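Local coordinates for EscN (Escherichia coli O127:H6, PDB 2OBL), which carries the P-loop fold of the F1 alpha/beta family, in the branch that belongs to type III secretion systems, at residues G71-I76 and A217-L222; M90-A95 and L163-S168; H243-R248 and G262-R267; A144-T149 and P201-R206; Q53-G58 and A95-I100. The protein carries 1 engineered substitution. All blocks are in the same frame, centred on the assembly; numbering follows the deposited sequence. Where two conformers were deposited one is given.

Overall arrangement
Along the chain, 53-58 opens contact 5, and 71-76 and 90-95 open contacts 1 and 2 before 95-100 closes contact 5, which therefore crosses both and shares Ala95 with contact 2. Contact 4 opens at 144-149, contact 2 closes at 163-168, and contact 4 closes at 201-206, so these two also cross. Contact 1, closing at 217-222, encloses both contacts 2 and 4. Contact 3 follows in series. The outcome is one central sheet: contact 1 zips two of its strands, contact 3 adds a short edge strand, contact 2 seats a helix on it, contact 5 fastens 53-58 to the turn between helix 84-94 and strand 99-105, and contact 4 joins two helices.

Contact 1: G71-I76 and A217-L222; sequences GQRIGI and AIYTVL
Ile74 and Tyr219 lie in the middle of a parallel strand pair, a textbook case of how one residue reaches two neighbours through its backbone. The pairing sets Arg73 beside Ala217, Ile74 beside Ile218, Gly75 beside Tyr219 and Ile76 beside Thr220. Ile74 N donates to Ala217 O at 2.9 Å, and Ile74 O accepts Tyr219 N at 2.8 Å. Ile76 repeats the scheme with Tyr219 O and Val221 N, while Ala217 N, bonded to Gln72 O at 3.0 Å, opens the ladder. Weaker CA-H...O contacts lie between these rungs, such as Ile218 CA to Ile74 O at 3.2 Å.

Apolar contacts gather on the face that carries Ile74, Ile76 and Ile218. The first torsion of Ile218 (chi1 -70°) spreads its branches so that CG1 serves one neighbour and CG2 the other: CG1 lies 4.1 Å from Ile74 CD1, and CG2 lies 3.7 Å from Ile76 CD1.

On the opposite face, Arg73 runs alongside Tyr219. Its CG meets the ring edge, 4.1 Å from Tyr219 CE2, and bends in the chain carry the guanidinium off to a salt bridge with Asp241, leaving its plane 83° from that of the ring.

Leu88 and Ile91 of helix 84-94 pack on the isoleucine face. Strand 161-167 flanks 214-222, with Asp167 bonded to Thr220 OG1, and strand 242-245 flanks 73-78, which places this pair at the heart of the P-loop sheet.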
# COMPACT_ATOMS: atom_id res chain seq x y z
N GLY A 71 0.55 -1.18 -12.18
CA GLY A 71 1.99 -1.43 -12.21
C GLY A 71 2.81 -0.46 -11.36
O GLY A 71 4.03 -0.52 -11.35
N GLN A 72 2.13 0.44 -10.65
CA GLN A 72 2.78 1.38 -9.76
C GLN A 72 3.37 0.66 -8.55
O GLN A 72 2.84 -0.37 -8.12
CB GLN A 72 1.75 2.39 -9.27
CG GLN A 72 2.32 3.68 -8.74
CD GLN A 72 1.25 4.62 -8.25
OE1 GLN A 72 0.08 4.25 -8.19
NE2 GLN A 72 1.65 5.83 -7.84
N ARG A 73 4.46 1.22 -8.02
CA ARG A 73 4.96 0.89 -6.68
C ARG A 73 4.56 2.00 -5.73
O ARG A 73 4.92 3.16 -5.94
CB ARG A 73 6.49 0.72 -6.68
CG ARG A 73 6.99 -0.55 -7.38
CD ARG A 73 7.08 -0.36 -8.87
NE ARG A 73 7.76 0.91 -9.17
CZ ARG A 73 9.08 1.06 -9.26
NH1 ARG A 73 9.89 0.01 -9.13
NH2 ARG A 73 9.58 2.26 -9.51
N ILE A 74 3.79 1.65 -4.70
CA ILE A 74 3.18 2.64 -3.81
C ILE A 74 3.59 2.35 -2.39
O ILE A 74 3.58 1.19 -1.97
CB ILE A 74 1.63 2.50 -3.87
CG1 ILE A 74 1.13 2.64 -5.32
CG2 ILE A 74 0.94 3.47 -2.91
CD1 ILE A 74 -0.09 1.78 -5.62
N GLY A 75 3.96 3.37 -1.63
CA GLY A 75 4.28 3.17 -0.22
C GLY A 75 3.17 3.72 0.66
O GLY A 75 2.57 4.75 0.34
N ILE A 76 2.87 3.04 1.76
CA ILE A 76 1.99 3.61 2.78
C ILE A 76 2.83 3.73 4.05
O ILE A 76 3.35 2.74 4.54
CB ILE A 76 0.77 2.71 3.06
CG1 ILE A 76 -0.12 2.60 1.81
CG2 ILE A 76 -0.02 3.27 4.28
CD1 ILE A 76 -1.33 1.66 1.97
N ALA A 217 2.09 -2.84 -6.66
CA ALA A 217 2.58 -3.24 -5.36
C ALA A 217 2.42 -2.13 -4.35
O ALA A 217 2.66 -0.97 -4.67
CB ALA A 217 4.03 -3.69 -5.46
N ILE A 218 2.00 -2.50 -3.15
CA ILE A 218 1.92 -1.57 -2.04
C ILE A 218 2.84 -2.07 -0.95
O ILE A 218 2.70 -3.21 -0.50
CB ILE A 218 0.49 -1.51 -1.50
CG1 ILE A 218 -0.43 -0.83 -2.51
CG2 ILE A 218 0.43 -0.81 -0.16
CD1 ILE A 218 -1.92 -0.95 -2.13
N TYR A 219 3.76 -1.21 -0.52
CA TYR A 219 4.74 -1.54 0.53
C TYR A 219 4.50 -0.65 1.73
O TYR A 219 4.47 0.58 1.59
CB TYR A 219 6.16 -1.30 0.00
CG TYR A 219 6.48 -2.07 -1.25
CD1 TYR A 219 6.95 -3.38 -1.19
CD2 TYR A 219 6.28 -1.49 -2.51
CE1 TYR A 219 7.24 -4.10 -2.33
CE2 TYR A 219 6.55 -2.21 -3.68
CZ TYR A 219 7.04 -3.51 -3.58
OH TYR A 219 7.30 -4.21 -4.72
N THR A 220 4.33 -1.23 2.91
CA THR A 220 4.16 -0.35 4.09
C THR A 220 5.49 -0.08 4.79
O THR A 220 6.38 -0.94 4.83
CB THR A 220 3.15 -0.87 5.12
OG1 THR A 220 3.67 -2.04 5.75
CG2 THR A 220 1.81 -1.19 4.44
N VAL A 221 5.59 1.12 5.33
CA VAL A 221 6.74 1.59 6.08
C VAL A 221 6.20 1.99 7.46
O VAL A 221 5.29 2.83 7.57
CB VAL A 221 7.40 2.80 5.40
CG1 VAL A 221 8.55 3.35 6.29
CG2 VAL A 221 7.91 2.42 3.98
N LEU A 222 6.76 1.38 8.49
CA LEU A 222 6.21 1.52 9.84
C LEU A 222 7.02 2.59 10.51
O LEU A 222 8.25 2.49 10.59
CB LEU A 222 6.33 0.22 10.61
CG LEU A 222 5.66 -0.98 9.95
CD1 LEU A 222 5.56 -2.14 10.96
CD2 LEU A 222 4.27 -0.62 9.37

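Contact 2: M90-A95 and L163-S168. With IMD (imidazole), chain D.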
# COMPACT_ATOMS: atom_id res chain seq x y z
N MET A 90 -9.42 -2.34 3.72
CA MET A 90 -10.32 -1.68 2.77
C MET A 90 -9.80 -1.85 1.35
O MET A 90 -10.56 -2.08 0.41
CB MET A 90 -10.41 -0.19 3.08
CG MET A 90 -11.25 0.10 4.29
SD MET A 90 -11.26 1.88 4.61
CE MET A 90 -11.85 2.51 3.04
N ILE A 91 -8.48 -1.72 1.22
CA ILE A 91 -7.85 -1.84 -0.09
C ILE A 91 -7.99 -3.26 -0.65
O ILE A 91 -8.36 -3.43 -1.81
CB ILE A 91 -6.35 -1.40 -0.06
CG1 ILE A 91 -6.24 0.11 0.20
CG2 ILE A 91 -5.71 -1.75 -1.39
CD1 ILE A 91 -4.81 0.59 0.55
N CYS A 92 -7.70 -4.27 0.17
CA CYS A 92 -7.83 -5.65 -0.29
C CYS A 92 -9.26 -5.95 -0.74
O CYS A 92 -9.48 -6.64 -1.73
CB CYS A 92 -7.41 -6.65 0.79
SG CYS A 92 -5.63 -6.69 1.14
N ASN A 93 -10.24 -5.41 -0.01
CA ASN A 93 -11.64 -5.70 -0.30
C ASN A 93 -12.20 -4.87 -1.44
O ASN A 93 -13.18 -5.26 -2.09
CB ASN A 93 -12.47 -5.51 0.96
CG ASN A 93 -12.15 -6.52 2.03
OD1 ASN A 93 -11.75 -7.64 1.74
ND2 ASN A 93 -12.32 -6.13 3.29
N GLY A 94 -11.59 -3.71 -1.68
CA GLY A 94 -12.09 -2.77 -2.66
C GLY A 94 -11.32 -2.71 -3.96
O GLY A 94 -11.84 -2.24 -4.96
N ALA A 95 -10.07 -3.20 -3.96
CA ALA A 95 -9.19 -2.99 -5.11
C ALA A 95 -9.60 -3.78 -6.35
O ALA A 95 -10.14 -4.89 -6.26
CB ALA A 95 -7.73 -3.30 -4.75
N LEU A 163 -2.32 -7.62 -7.24
CA LEU A 163 -1.93 -6.66 -6.21
C LEU A 163 -1.00 -7.36 -5.23
O LEU A 163 -1.41 -8.30 -4.56
CB LEU A 163 -3.15 -6.10 -5.48
CG LEU A 163 -2.84 -5.24 -4.25
CD1 LEU A 163 -1.98 -4.05 -4.61
CD2 LEU A 163 -4.12 -4.78 -3.52
N LEU A 164 0.25 -6.90 -5.17
CA LEU A 164 1.19 -7.39 -4.17
C LEU A 164 1.17 -6.41 -3.01
O LEU A 164 1.39 -5.21 -3.19
CB LEU A 164 2.60 -7.44 -4.76
CG LEU A 164 3.75 -7.75 -3.79
CD1 LEU A 164 3.59 -9.16 -3.18
CD2 LEU A 164 5.08 -7.64 -4.54
N MET A 165 0.88 -6.90 -1.81
CA MET A 165 0.79 -6.01 -0.67
C MET A 165 1.69 -6.52 0.45
O MET A 165 1.47 -7.60 0.99
CB MET A 165 -0.67 -5.88 -0.18
CG MET A 165 -0.81 -5.05 1.10
SD MET A 165 -2.50 -4.84 1.74
CE MET A 165 -3.24 -3.77 0.52
N MET A 166 2.72 -5.74 0.76
CA MET A 166 3.74 -6.19 1.70
C MET A 166 3.68 -5.34 2.96
O MET A 166 4.00 -4.15 2.92
CB MET A 166 5.12 -6.10 1.06
CG MET A 166 6.21 -6.52 2.05
SD MET A 166 7.87 -6.45 1.37
CE MET A 166 7.61 -7.25 -0.19
N ASP A 167 3.28 -5.96 4.06
CA ASP A 167 3.17 -5.28 5.35
C ASP A 167 4.12 -6.04 6.28
O ASP A 167 3.71 -7.04 6.87
CB ASP A 167 1.71 -5.36 5.84
CG ASP A 167 1.44 -4.51 7.09
OD1 ASP A 167 2.09 -3.47 7.30
OD2 ASP A 167 0.55 -4.89 7.88
N SER A 168 5.37 -5.60 6.42
CA SER A 168 5.87 -4.30 5.96
C SER A 168 7.27 -4.43 5.37
O SER A 168 8.00 -5.36 5.71
CB SER A 168 5.98 -3.36 7.16
OG SER A 168 6.86 -3.90 8.15
N1 IMD D . 1.51 -9.01 10.08
C2 IMD D . 1.83 -8.04 9.19
N3 IMD D . 0.77 -7.20 9.10
C4 IMD D . -0.21 -7.63 9.93
C5 IMD D . 0.25 -8.79 10.54
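Met165 reaches from its strand to Cys92 and Ile91 on helix 84-94, with sulfur against sulfur: Met165 SD is 3.7 Å from Cys92 SG. The chain of Met165 is extended up to SD, with CG anti to the backbone N (chi1 175°), and then bends, which brings CE to 3.7 Å from Ile91 CG2. That same methyl branch of Ile91 touches Leu163 CD2 at 4.0 Å, the two side chains crossing at about a right angle. Leu163 CD2 also meets Ala95 CB at 4.1 Å, just where the helix ends. No hydrogen bond crosses this apolar interface.

Farther along the strand, Asp167 accepts a nearly straight bond (167°) at OD2 from N3 of an imidazole, 2.6 Å away, probably a molecule from the crystallisation liquor. Its OD2 also forms a salt bridge with Lys84, consistent with a Walker B aspartate facing a P-loop lysine. A cis peptide bond leads on to Ser168, the N-cap of the next helix.

Strands 99-105 and 214-222 flank strand 161-167, the first lending Leu102 to Met165, while helix 138-156 packs against Leu164 and Met166.

Contact 3: H243-R248 and G262-R267; sequences HIVLTR and GLSASR
His243 and Ala265 form the antiparallel hydrogen-bonded pair by which the short strand 265-266 joins the sheet of the P-loop domain. Both rungs of the pair are made: His243 N donates to Ala265 O at 2.9 Å, and Ala265 N returns a bond of the same length to His243 O, approaching in the plane of that carbonyl. Beyond this pair a side chain takes over from the backbone. Ser264 OG accepts Val245 N at 2.9 Å in a fairly straight bond (164°) and gives its own proton to Asp260 O, so one hydroxyl joins the strand to the preceding loop.

The imidazole of His243 folds over its partner strand. Its first torsion (chi1 59°) holds CG between the backbone N and the carbonyl carbon, and one ring face then lies over the chain, with Ala265 N 3.8 Å above the ring plane and over its centre. At the ring edge Leu263 O approaches, 3.2 Å from His243 CD2, while Ala265 CB comes to 3.5 Å from His243 CE1. Val245 adds an apolar touch, its CB 4.1 Å from Leu263 CB.

Across strand 242-245 lies strand 73-78, whose Gly75 and Phe77 bond the backbone of Ile244 and whose Ile76 packs on its side chain. Thr247 then caps helix 248-251 through Leu250 N.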
# COMPACT_ATOMS: atom_id res chain seq x y z
N HIS A 243 3.13 7.74 -2.72
CA HIS A 243 3.20 7.48 -1.31
C HIS A 243 1.98 8.06 -0.61
O HIS A 243 1.52 9.18 -0.91
CB HIS A 243 4.52 8.02 -0.71
CG HIS A 243 4.70 9.49 -0.91
ND1 HIS A 243 5.13 10.04 -2.10
CD2 HIS A 243 4.50 10.53 -0.07
CE1 HIS A 243 5.17 11.35 -1.99
NE2 HIS A 243 4.80 11.68 -0.77
N ILE A 244 1.46 7.29 0.33
CA ILE A 244 0.29 7.66 1.10
C ILE A 244 0.76 7.76 2.55
O ILE A 244 1.31 6.80 3.09
CB ILE A 244 -0.77 6.56 1.02
CG1 ILE A 244 -1.22 6.35 -0.43
CG2 ILE A 244 -1.96 6.87 1.92
CD1 ILE A 244 -1.76 7.61 -1.08
N VAL A 245 0.51 8.89 3.18
CA VAL A 245 1.01 9.10 4.53
C VAL A 245 -0.14 9.21 5.52
O VAL A 245 -1.04 10.05 5.35
CB VAL A 245 1.85 10.37 4.61
CG1 VAL A 245 2.27 10.65 6.05
CG2 VAL A 245 3.05 10.25 3.67
N LEU A 246 -0.11 8.39 6.57
CA LEU A 246 -1.13 8.45 7.62
C LEU A 246 -0.53 9.16 8.81
O LEU A 246 0.65 8.97 9.11
CB LEU A 246 -1.55 7.04 8.05
CG LEU A 246 -1.91 6.08 6.94
CD1 LEU A 246 -2.55 4.79 7.52
CD2 LEU A 246 -2.86 6.74 5.95
N THR A 247 -1.33 9.95 9.51
CA THR A 247 -0.82 10.74 10.62
C THR A 247 -1.58 10.54 11.91
O THR A 247 -2.80 10.34 11.90
CB THR A 247 -0.81 12.25 10.31
OG1 THR A 247 -2.17 12.71 10.13
CG2 THR A 247 0.02 12.55 9.06
N ARG A 248 -0.86 10.60 13.02
CA ARG A 248 -1.46 10.58 14.35
C ARG A 248 -2.44 11.74 14.51
O ARG A 248 -3.50 11.59 15.12
CB ARG A 248 -0.37 10.62 15.43
CG ARG A 248 -0.89 10.47 16.85
CD ARG A 248 0.15 9.82 17.76
NE ARG A 248 0.31 8.40 17.45
CZ ARG A 248 1.38 7.88 16.87
NH1 ARG A 248 2.41 8.66 16.56
NH2 ARG A 248 1.43 6.58 16.62
N GLY A 262 -1.75 16.43 1.89
CA GLY A 262 -0.65 17.33 1.50
C GLY A 262 0.71 16.66 1.57
O GLY A 262 1.67 17.11 0.93
N LEU A 263 0.81 15.58 2.35
CA LEU A 263 2.07 14.83 2.49
C LEU A 263 2.10 13.61 1.58
O LEU A 263 3.09 12.87 1.54
CB LEU A 263 2.23 14.35 3.93
CG LEU A 263 2.48 15.44 4.95
CD1 LEU A 263 2.48 14.84 6.34
CD2 LEU A 263 3.82 16.11 4.62
N SER A 264 1.01 13.39 0.87
CA SER A 264 0.89 12.20 0.04
C SER A 264 1.03 12.63 -1.40
O SER A 264 0.90 13.82 -1.70
CB SER A 264 -0.46 11.50 0.26
OG SER A 264 -0.60 11.06 1.61
N ALA A 265 1.31 11.68 -2.29
CA ALA A 265 1.40 12.01 -3.71
C ALA A 265 1.25 10.78 -4.58
O ALA A 265 1.51 9.66 -4.15
CB ALA A 265 2.73 12.72 -4.02
N SER A 266 0.81 10.99 -5.81
CA SER A 266 0.89 9.95 -6.81
C SER A 266 1.61 10.52 -8.01
O SER A 266 1.10 11.45 -8.65
CB SER A 266 -0.51 9.52 -7.26
OG SER A 266 -0.37 8.65 -8.37
N ARG A 267 2.78 9.97 -8.32
CA ARG A 267 3.57 10.46 -9.46
C ARG A 267 2.93 10.09 -10.80
O ARG A 267 3.34 10.61 -11.84
CB ARG A 267 5.01 9.94 -9.43
CG ARG A 267 5.82 10.37 -8.22
CD ARG A 267 7.28 9.94 -8.36
NE ARG A 267 7.98 10.71 -9.39
CZ ARG A 267 8.73 11.78 -9.13
NH1 ARG A 267 8.87 12.19 -7.87
NH2 ARG A 267 9.35 12.43 -10.11

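Contact 4: A144-T149 and P201-R206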
# COMPACT_ATOMS: atom_id res chain seq x y z
N ALA A 144 10.27 -14.20 3.00
CA ALA A 144 8.84 -13.99 2.73
C ALA A 144 8.60 -12.92 1.67
O ALA A 144 7.69 -13.04 0.87
CB ALA A 144 8.07 -13.63 4.01
N ALA A 145 9.42 -11.87 1.66
CA ALA A 145 9.28 -10.81 0.70
C ALA A 145 9.51 -11.32 -0.73
O ALA A 145 8.82 -10.93 -1.67
CB ALA A 145 10.26 -9.69 1.01
N PHE A 146 10.50 -12.19 -0.88
CA PHE A 146 10.84 -12.75 -2.20
C PHE A 146 9.81 -13.79 -2.60
O PHE A 146 9.39 -13.84 -3.75
CB PHE A 146 12.25 -13.33 -2.17
CG PHE A 146 13.32 -12.30 -1.99
CD1 PHE A 146 13.96 -11.75 -3.10
CD2 PHE A 146 13.70 -11.89 -0.71
CE1 PHE A 146 14.95 -10.78 -2.94
CE2 PHE A 146 14.68 -10.91 -0.55
CZ PHE A 146 15.31 -10.36 -1.66
N THR A 147 9.40 -14.62 -1.65
CA THR A 147 8.36 -15.61 -1.91
C THR A 147 7.08 -14.95 -2.43
O THR A 147 6.52 -15.36 -3.46
CB THR A 147 8.04 -16.39 -0.63
OG1 THR A 147 9.15 -17.24 -0.32
CG2 THR A 147 6.76 -17.22 -0.79
N ALA A 148 6.64 -13.92 -1.73
CA ALA A 148 5.46 -13.16 -2.15
C ALA A 148 5.64 -12.59 -3.56
O ALA A 148 4.76 -12.69 -4.40
CB ALA A 148 5.18 -12.04 -1.15
N THR A 149 6.80 -12.01 -3.81
CA THR A 149 7.07 -11.39 -5.10
C THR A 149 7.03 -12.43 -6.22
O THR A 149 6.44 -12.21 -7.28
CB THR A 149 8.39 -10.58 -5.09
OG1 THR A 149 8.33 -9.58 -4.06
CG2 THR A 149 8.61 -9.86 -6.45
N PRO A 201 15.79 -1.99 -4.27
CA PRO A 201 15.37 -1.79 -5.65
C PRO A 201 15.19 -3.10 -6.42
O PRO A 201 14.37 -3.17 -7.34
CB PRO A 201 16.51 -0.95 -6.25
CG PRO A 201 17.68 -1.19 -5.38
CD PRO A 201 17.14 -1.45 -4.00
N LYS A 202 15.91 -4.13 -6.03
CA LYS A 202 15.77 -5.43 -6.69
C LYS A 202 14.37 -6.00 -6.46
O LYS A 202 13.76 -6.54 -7.37
CB LYS A 202 16.83 -6.41 -6.19
CG LYS A 202 18.24 -6.03 -6.60
CD LYS A 202 19.08 -7.25 -6.87
CE LYS A 202 20.30 -6.90 -7.69
NZ LYS A 202 20.83 -8.11 -8.39
N LEU A 203 13.87 -5.87 -5.23
CA LEU A 203 12.49 -6.26 -4.93
C LEU A 203 11.45 -5.39 -5.64
O LEU A 203 10.51 -5.89 -6.25
CB LEU A 203 12.23 -6.19 -3.43
CG LEU A 203 12.66 -7.40 -2.61
CD1 LEU A 203 12.69 -7.02 -1.13
CD2 LEU A 203 11.71 -8.59 -2.83
N LEU A 204 11.61 -4.08 -5.53
CA LEU A 204 10.59 -3.18 -6.04
C LEU A 204 10.54 -3.17 -7.55
O LEU A 204 9.47 -2.96 -8.16
CB LEU A 204 10.80 -1.75 -5.50
CG LEU A 204 10.03 -1.48 -4.20
CD1 LEU A 204 10.42 -2.42 -3.09
CD2 LEU A 204 10.22 -0.01 -3.78
N GLU A 205 11.69 -3.42 -8.18
CA GLU A 205 11.76 -3.38 -9.63
C GLU A 205 11.04 -4.58 -10.26
O GLU A 205 10.80 -4.58 -11.46
CB GLU A 205 13.21 -3.25 -10.11
CG GLU A 205 13.84 -1.88 -9.81
CD GLU A 205 15.23 -1.71 -10.40
OE1 GLU A 205 15.63 -2.55 -11.23
OE2 GLU A 205 15.94 -0.73 -10.04
N ARG A 206 10.68 -5.57 -9.45
CA ARG A 206 9.92 -6.72 -9.95
C ARG A 206 8.42 -6.46 -10.12
O ARG A 206 7.75 -7.14 -10.89
CB ARG A 206 10.19 -7.96 -9.11
CG ARG A 206 11.60 -8.48 -9.32
CD ARG A 206 12.01 -9.47 -8.25
NE ARG A 206 11.34 -10.75 -8.39
CZ ARG A 206 11.57 -11.78 -7.58
NH1 ARG A 206 12.45 -11.66 -6.59
NH2 ARG A 206 10.94 -12.93 -7.77
O HOH W 1 8.49 -6.69 -4.51
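The ring of Phe146 has Leu203 on one face and Arg206 at its edge, and the guanidinium of Arg206 in turn has Thr149 on one of its faces. These groups join helix 138-156, which packs on the central sheet of the P-loop fold, to the segment 201-206 at the C-terminal part of helix 194-204. Leu203 CD2 makes a CH-pi contact, 3.9 Å from the centroid of the Phe146 ring and only 13° off its normal. At the edge of the same ring, near its plane, Arg206 NH1 lies 3.8 Å from Phe146 CD1, with the guanidinium turned 45° from the ring. The methyl of Thr149 rests above the guanidinium toward its rim, CG2 being 3.5 Å from Arg206 NE.

Arg206 is held in this pose from several directions. Its NE forms a salt bridge with Glu153, NH1 reaches Leu38 O and NH2 reaches Thr150 OG1, so each guanidinium nitrogen has a polar partner and the rotation of the group is fixed. Tyr39 meets the ring of Phe146, and Tyr172 of helix 169-182 touches both Phe146 and Leu203.

Thr149 divides its two branches between the helices. With chi1 at -58°, CG2 is anti to the backbone N and faces Arg206, whereas OG1 turns back and donates to Ala145 O at 2.8 Å. That carbonyl also receives Thr149 N from the opposite face of its plane. A single water completes the join, donating to Thr149 OG1 at 2.9 Å and to Leu203 O at 2.8 Å.

Contact 5: Q53-G58 and A95-I100; sequences QPFILG and ASADII
Phe55 and Ile56 divide the work of holding the turn at 95-97: the ring of Phe55 reaches the two alanines with its outer end, CZ, while Ile56 lies against the serine. Phe55 CG is anti to the backbone N (chi1 -178°), which sends the ring out from its strand to the far segment. Its edge meets Ala97, with CZ 4.2 Å from Ala97 CB, and the same CZ lies 4.1 Å from Ala95 CB, which approaches obliquely. Ser96 O comes to 3.6 Å from Phe55 CE1, also at a slant to the ring.

Ile56 presents its branch point to the serine, its CB 3.7 Å from Ser96 OG. Leu57 leaves in another direction, and its CD2 makes a looser touch on Ala95 CB at 4.4 Å.

Between these side chains the backbone supplies the one hydrogen bond across the contact. Ser96 N donates to Ile56 O at 2.8 Å, tilted 21° from the carbonyl plane, and Ala95 CA adds a CA-H...O contact to the same oxygen. Ser96 is the centre of an inverse gamma turn, closed by a weak bond from Ala97 N to Ala95 O, which links helix 84-94 to strand 99-105.

Around this junction, Leu163 touches Phe55 as well as Ala97, and Tyr335 of helix 335-345 touches Ile56. Asp63 takes the backbone N atoms of Leu57 and Gly58 on its two carboxylate oxygens, and the positive phi of Gly58 (78°) suits glycine. The chemistry thus implies a largely apolar attachment with one backbone hydrogen bond setting its register at that point, while Phe55 against Ala95 and Ala97, and Ile56 against Ser96, share the close packing round it.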
# COMPACT_ATOMS: atom_id res chain seq x y z
N GLN A 53 -2.86 3.31 -16.99
CA GLN A 53 -4.23 2.92 -16.65
C GLN A 53 -4.44 3.07 -15.15
O GLN A 53 -3.54 2.77 -14.39
CB GLN A 53 -4.47 1.46 -17.03
CG GLN A 53 -4.35 1.16 -18.51
CD GLN A 53 -5.48 1.74 -19.31
OE1 GLN A 53 -6.49 2.18 -18.76
NE2 GLN A 53 -5.33 1.77 -20.63
N PRO A 54 -5.62 3.54 -14.72
CA PRO A 54 -5.82 3.68 -13.28
C PRO A 54 -5.96 2.33 -12.57
O PRO A 54 -6.49 1.37 -13.15
CB PRO A 54 -7.11 4.49 -13.17
CG PRO A 54 -7.84 4.25 -14.43
CD PRO A 54 -6.81 3.96 -15.50
N PHE A 55 -5.46 2.27 -11.34
CA PHE A 55 -5.64 1.10 -10.49
C PHE A 55 -6.53 1.52 -9.34
O PHE A 55 -6.14 2.36 -8.52
CB PHE A 55 -4.31 0.58 -9.96
CG PHE A 55 -4.43 -0.65 -9.11
CD1 PHE A 55 -4.54 -1.91 -9.69
CD2 PHE A 55 -4.46 -0.55 -7.73
CE1 PHE A 55 -4.66 -3.06 -8.89
CE2 PHE A 55 -4.58 -1.69 -6.93
CZ PHE A 55 -4.69 -2.93 -7.52
N ILE A 56 -7.74 0.98 -9.32
CA ILE A 56 -8.76 1.41 -8.38
C ILE A 56 -8.61 0.68 -7.04
O ILE A 56 -8.50 -0.54 -7.00
CB ILE A 56 -10.18 1.20 -8.98
CG1 ILE A 56 -10.29 1.94 -10.32
CG2 ILE A 56 -11.27 1.68 -8.04
CD1 ILE A 56 -11.42 1.43 -11.21
N LEU A 57 -8.57 1.43 -5.94
CA LEU A 57 -8.41 0.85 -4.61
C LEU A 57 -9.74 0.69 -3.86
O LEU A 57 -9.85 -0.09 -2.92
CB LEU A 57 -7.46 1.70 -3.76
CG LEU A 57 -6.00 1.81 -4.21
CD1 LEU A 57 -5.17 2.46 -3.10
CD2 LEU A 57 -5.43 0.46 -4.55
N GLY A 58 -10.73 1.48 -4.26
CA GLY A 58 -11.99 1.52 -3.54
C GLY A 58 -11.86 2.36 -2.28
O GLY A 58 -12.54 2.11 -1.28
N ALA A 95 -10.07 -3.20 -3.96
CA ALA A 95 -9.19 -2.99 -5.11
C ALA A 95 -9.60 -3.78 -6.35
O ALA A 95 -10.14 -4.89 -6.26
CB ALA A 95 -7.73 -3.30 -4.75
N SER A 96 -9.34 -3.19 -7.52
CA SER A 96 -9.61 -3.88 -8.78
C SER A 96 -8.45 -4.80 -9.16
O SER A 96 -7.73 -4.55 -10.13
CB SER A 96 -9.89 -2.87 -9.90
OG SER A 96 -11.17 -2.29 -9.72
N ALA A 97 -8.28 -5.86 -8.39
CA ALA A 97 -7.21 -6.82 -8.62
C ALA A 97 -7.83 -8.20 -8.79
O ALA A 97 -8.80 -8.53 -8.11
CB ALA A 97 -6.24 -6.83 -7.45
N ASP A 98 -7.27 -8.98 -9.70
CA ASP A 98 -7.74 -10.35 -9.95
C ASP A 98 -7.25 -11.27 -8.84
O ASP A 98 -7.94 -12.21 -8.43
CB ASP A 98 -7.17 -10.86 -11.28
CG ASP A 98 -7.67 -10.08 -12.48
OD1 ASP A 98 -8.81 -9.57 -12.43
OD2 ASP A 98 -6.93 -9.99 -13.48
N ILE A 99 -6.05 -10.98 -8.37
CA ILE A 99 -5.35 -11.79 -7.37
C ILE A 99 -4.60 -10.87 -6.42
O ILE A 99 -3.97 -9.92 -6.86
CB ILE A 99 -4.29 -12.67 -8.06
CG1 ILE A 99 -4.93 -13.58 -9.12
CG2 ILE A 99 -3.51 -13.48 -7.02
CD1 ILE A 99 -5.64 -14.77 -8.54
N ILE A 100 -4.68 -11.16 -5.13
CA ILE A 100 -3.92 -10.41 -4.14
C ILE A 100 -2.90 -11.34 -3.50
O ILE A 100 -3.24 -12.43 -3.03
CB ILE A 100 -4.83 -9.82 -3.03
CG1 ILE A 100 -5.91 -8.93 -3.64
CG2 ILE A 100 -3.99 -9.01 -2.04
CD1 ILE A 100 -7.03 -8.62 -2.66